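Local structure of beta-galactosidase (Marinomonas sp. ef1, 6Y2K) at residues Y443-I455 and S602-E614. The protein hydrolyses terminal beta-D-galactosyl residues from beta-galactosides as a cold-active, hexameric glycoside hydrolase of family GH42. Sequence-based numbering, arbitrary orientation.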
# COMPACT_ATOMS: atom_id res chain seq x y z
N TYR A 443 25.90 15.79 -11.66
CA TYR A 443 27.13 15.52 -10.93
C TYR A 443 27.10 14.15 -10.22
O TYR A 443 28.07 13.40 -10.27
CB TYR A 443 27.40 16.65 -9.93
CG TYR A 443 28.68 16.51 -9.13
CD1 TYR A 443 29.91 16.93 -9.65
CD2 TYR A 443 28.65 15.98 -7.85
CE1 TYR A 443 31.08 16.82 -8.90
CE2 TYR A 443 29.81 15.86 -7.09
CZ TYR A 443 31.02 16.28 -7.62
OH TYR A 443 32.14 16.14 -6.86
N GLU A 444 25.97 13.85 -9.57
CA GLU A 444 25.77 12.55 -8.92
C GLU A 444 25.97 11.38 -9.88
O GLU A 444 26.62 10.39 -9.53
CB GLU A 444 24.38 12.47 -8.28
CG GLU A 444 24.03 11.12 -7.67
CD GLU A 444 22.64 11.10 -7.05
OE1 GLU A 444 22.49 10.59 -5.92
OE2 GLU A 444 21.70 11.59 -7.70
N ALA A 445 25.40 11.49 -11.08
CA ALA A 445 25.58 10.48 -12.13
C ALA A 445 27.05 10.28 -12.52
O ALA A 445 27.52 9.15 -12.66
CB ALA A 445 24.74 10.83 -13.35
N MET A 446 27.78 11.39 -12.69
CA MET A 446 29.23 11.34 -12.95
C MET A 446 29.97 10.61 -11.84
O MET A 446 30.84 9.76 -12.10
CB MET A 446 29.82 12.75 -13.06
CG MET A 446 29.39 13.56 -14.28
SD MET A 446 30.03 15.24 -14.15
CE MET A 446 29.46 15.88 -15.71
N ARG A 447 29.61 10.94 -10.60
CA ARG A 447 30.25 10.36 -9.43
C ARG A 447 29.93 8.87 -9.23
O ARG A 447 30.81 8.11 -8.80
CB ARG A 447 29.87 11.15 -8.18
CG ARG A 447 30.45 12.56 -8.15
CD ARG A 447 31.72 12.59 -7.31
NE ARG A 447 31.39 12.41 -5.90
CZ ARG A 447 32.26 12.10 -4.94
NH1 ARG A 447 33.56 11.93 -5.22
NH2 ARG A 447 31.83 11.96 -3.69
N GLU A 448 28.70 8.47 -9.54
CA GLU A 448 28.31 7.05 -9.53
C GLU A 448 29.06 6.22 -10.60
O GLU A 448 29.12 5.00 -10.51
CB GLU A 448 26.79 6.89 -9.72
CG GLU A 448 26.00 7.29 -8.48
CD GLU A 448 24.48 7.28 -8.71
OE1 GLU A 448 24.03 7.44 -9.86
OE2 GLU A 448 23.73 7.13 -7.72
N LEU A 449 29.60 6.91 -11.62
CA LEU A 449 30.46 6.30 -12.64
C LEU A 449 31.95 6.38 -12.30
O LEU A 449 32.79 6.03 -13.13
CB LEU A 449 30.20 6.96 -13.99
CG LEU A 449 28.83 6.70 -14.60
CD1 LEU A 449 28.64 7.54 -15.85
CD2 LEU A 449 28.63 5.22 -14.92
N GLY A 450 32.28 6.80 -11.08
CA GLY A 450 33.66 6.83 -10.61
C GLY A 450 34.52 7.96 -11.16
O GLY A 450 35.74 7.92 -10.98
N LEU A 451 33.91 8.97 -11.77
CA LEU A 451 34.68 10.04 -12.42
C LEU A 451 35.19 11.09 -11.41
O LEU A 451 34.47 11.45 -10.47
CB LEU A 451 33.83 10.73 -13.49
CG LEU A 451 33.45 9.89 -14.70
CD1 LEU A 451 32.31 10.51 -15.49
CD2 LEU A 451 34.65 9.67 -15.62
N SER A 452 36.42 11.55 -11.61
CA SER A 452 36.97 12.73 -10.93
C SER A 452 36.63 13.97 -11.75
O SER A 452 36.85 14.00 -12.97
CB SER A 452 38.49 12.61 -10.73
OG SER A 452 38.80 11.50 -9.88
N VAL A 453 36.09 14.99 -11.08
CA VAL A 453 35.44 16.12 -11.75
C VAL A 453 36.00 17.48 -11.30
O VAL A 453 36.40 17.64 -10.14
CB VAL A 453 33.92 16.07 -11.45
CG1 VAL A 453 33.17 17.22 -12.09
CG2 VAL A 453 33.34 14.74 -11.92
N ASP A 454 36.05 18.42 -12.25
CA ASP A 454 36.18 19.86 -11.96
C ASP A 454 34.84 20.51 -12.23
O ASP A 454 34.15 20.15 -13.19
CB ASP A 454 37.20 20.54 -12.88
CG ASP A 454 38.63 20.39 -12.41
OD1 ASP A 454 38.91 19.54 -11.54
OD2 ASP A 454 39.48 21.14 -12.91
N ILE A 455 34.48 21.46 -11.39
CA ILE A 455 33.36 22.36 -11.66
C ILE A 455 33.97 23.71 -11.97
O ILE A 455 34.79 24.21 -11.21
CB ILE A 455 32.36 22.42 -10.49
CG1 ILE A 455 31.71 21.04 -10.31
CG2 ILE A 455 31.31 23.51 -10.73
CD1 ILE A 455 30.72 20.94 -9.16
N SER A 602 37.60 6.25 -18.84
CA SER A 602 36.96 5.04 -18.35
C SER A 602 35.85 5.38 -17.34
O SER A 602 35.88 6.43 -16.69
CB SER A 602 37.99 4.11 -17.72
OG SER A 602 38.60 4.71 -16.60
N THR A 603 34.88 4.48 -17.23
CA THR A 603 33.83 4.57 -16.23
C THR A 603 33.62 3.22 -15.56
O THR A 603 34.01 2.17 -16.10
CB THR A 603 32.50 5.07 -16.84
OG1 THR A 603 32.06 4.19 -17.89
CG2 THR A 603 32.65 6.48 -17.39
N TYR A 604 33.00 3.26 -14.39
CA TYR A 604 32.76 2.09 -13.56
C TYR A 604 31.52 2.38 -12.72
O TYR A 604 31.51 3.37 -12.00
CB TYR A 604 33.97 1.82 -12.65
CG TYR A 604 33.91 0.50 -11.90
CD1 TYR A 604 33.09 0.33 -10.79
CD2 TYR A 604 34.69 -0.59 -12.31
CE1 TYR A 604 33.04 -0.88 -10.11
CE2 TYR A 604 34.65 -1.81 -11.64
CZ TYR A 604 33.82 -1.95 -10.54
OH TYR A 604 33.78 -3.15 -9.88
N TYR A 605 30.49 1.54 -12.82
CA TYR A 605 29.30 1.67 -11.99
C TYR A 605 29.65 1.18 -10.59
O TYR A 605 29.64 -0.03 -10.32
CB TYR A 605 28.11 0.87 -12.55
CG TYR A 605 27.40 1.51 -13.73
CD1 TYR A 605 27.99 1.54 -15.00
CD2 TYR A 605 26.12 2.04 -13.59
CE1 TYR A 605 27.33 2.11 -16.09
CE2 TYR A 605 25.45 2.61 -14.68
CZ TYR A 605 26.06 2.65 -15.92
OH TYR A 605 25.40 3.21 -17.00
N LEU A 606 29.99 2.12 -9.71
CA LEU A 606 30.39 1.78 -8.34
C LEU A 606 29.21 1.21 -7.56
O LEU A 606 28.05 1.48 -7.90
CB LEU A 606 30.92 3.02 -7.60
CG LEU A 606 32.26 3.60 -8.10
CD1 LEU A 606 32.46 5.00 -7.52
CD2 LEU A 606 33.42 2.71 -7.73
N PRO A 607 29.50 0.42 -6.49
CA PRO A 607 28.44 -0.02 -5.58
C PRO A 607 27.70 1.16 -4.95
O PRO A 607 28.25 2.26 -4.89
CB PRO A 607 29.19 -0.83 -4.51
CG PRO A 607 30.51 -1.18 -5.11
CD PRO A 607 30.82 -0.10 -6.09
N LYS A 608 26.46 0.92 -4.50
CA LYS A 608 25.65 1.96 -3.89
C LYS A 608 26.33 2.53 -2.67
O LYS A 608 26.79 1.79 -1.80
CB LYS A 608 24.28 1.42 -3.46
CG LYS A 608 23.33 1.09 -4.60
CD LYS A 608 21.93 0.82 -4.06
CE LYS A 608 20.99 0.30 -5.15
NZ LYS A 608 20.56 1.36 -6.11
N GLY A 609 26.40 3.87 -2.61
CA GLY A 609 27.02 4.57 -1.49
C GLY A 609 28.54 4.69 -1.54
O GLY A 609 29.13 5.27 -0.63
N VAL A 610 29.16 4.18 -2.60
CA VAL A 610 30.62 4.20 -2.75
C VAL A 610 31.02 5.32 -3.72
O VAL A 610 30.30 5.61 -4.68
CB VAL A 610 31.16 2.83 -3.21
CG1 VAL A 610 32.65 2.88 -3.54
CG2 VAL A 610 30.91 1.78 -2.13
N ARG A 611 32.14 5.96 -3.42
CA ARG A 611 32.68 7.02 -4.24
C ARG A 611 34.19 6.86 -4.28
O ARG A 611 34.78 6.29 -3.36
CB ARG A 611 32.33 8.39 -3.65
CG ARG A 611 30.84 8.73 -3.65
CD ARG A 611 30.36 8.98 -5.07
NE ARG A 611 28.99 9.49 -5.12
CZ ARG A 611 27.89 8.74 -5.08
NH1 ARG A 611 27.95 7.42 -4.94
NH2 ARG A 611 26.70 9.33 -5.15
N VAL A 612 34.79 7.37 -5.36
CA VAL A 612 36.23 7.31 -5.59
C VAL A 612 36.69 8.63 -6.20
O VAL A 612 35.94 9.30 -6.93
CB VAL A 612 36.60 6.13 -6.53
CG1 VAL A 612 38.09 6.14 -6.88
CG2 VAL A 612 36.27 4.81 -5.88
N ARG A 613 37.91 9.03 -5.88
CA ARG A 613 38.54 10.18 -6.53
C ARG A 613 40.06 9.97 -6.54
O ARG A 613 40.59 9.30 -5.65
CB ARG A 613 38.16 11.49 -5.83
CG ARG A 613 38.41 12.70 -6.70
CD ARG A 613 37.90 14.02 -6.12
NE ARG A 613 37.88 15.02 -7.17
CZ ARG A 613 38.95 15.65 -7.67
NH1 ARG A 613 38.78 16.52 -8.67
NH2 ARG A 613 40.18 15.45 -7.18
N GLU A 614 40.72 10.51 -7.56
CA GLU A 614 42.17 10.39 -7.70
C GLU A 614 42.89 11.72 -7.53
O GLU A 614 42.39 12.76 -7.94
CB GLU A 614 42.52 9.85 -9.09
CG GLU A 614 41.91 8.49 -9.37
CD GLU A 614 42.43 7.86 -10.66
OE1 GLU A 614 42.12 6.67 -10.88
OE2 GLU A 614 43.15 8.53 -11.44
O HOH W 1 24.02 8.42 -5.36
O HOH W 2 33.01 8.74 -7.38
O HOH W 3 35.04 11.89 -7.68
O HOH W 4 27.15 3.46 -9.53
O HOH W 5 35.60 6.29 -13.67
O HOH W 6 35.39 14.96 -8.32
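Arg611 and Arg447 cross at about a right angle where strand 610-614, first of the C-terminal antiparallel sheet, passes the end of helix 443-448 in the trimerisation domain. The aliphatic part of Arg611 covers one face of the Arg447 guanidinium, with CG of Arg611 3.4 Å from NH2 of Arg447. The like charges are probably tolerated because Asp293 OD1 forms a salt bridge with the NE of each. Arg611 turns at chi2 (-71°), and its guanidinium comes over CG of Glu448; there NH2 donates to a water that in turn donates to Glu444 OE1 and Glu448 OE2, carboxylates also paired with Arg441 and Lys589 respectively. An alanine in place of Arg611 would probably leave that water without its N-H donor, Asp293 with one arginine fewer and the Arg447 face uncovered.

A Schellman motif ends the helix; its C-prime residue, Gly450, takes positive phi easily, and a CB would crowd Tyr604 O. Loop 602-606 caps two carbonyls: Leu606 N bonds Glu448 O at 3.1 Å, nearly in line with the C=O, and Tyr604 N bonds Leu449 O from above the carbonyl plane. Beside them CD2 of Leu449 makes a CH-pi contact 3.7 Å from the Tyr605 ring centroid.

Farther along, Ser452 OG accepts a hydrogen bond from Glu614 N, while the long, extended Arg613, its NH2 bonded to Ser408 O, places NH1 3.0 Å from Val453 O, which lies in the guanidinium plane.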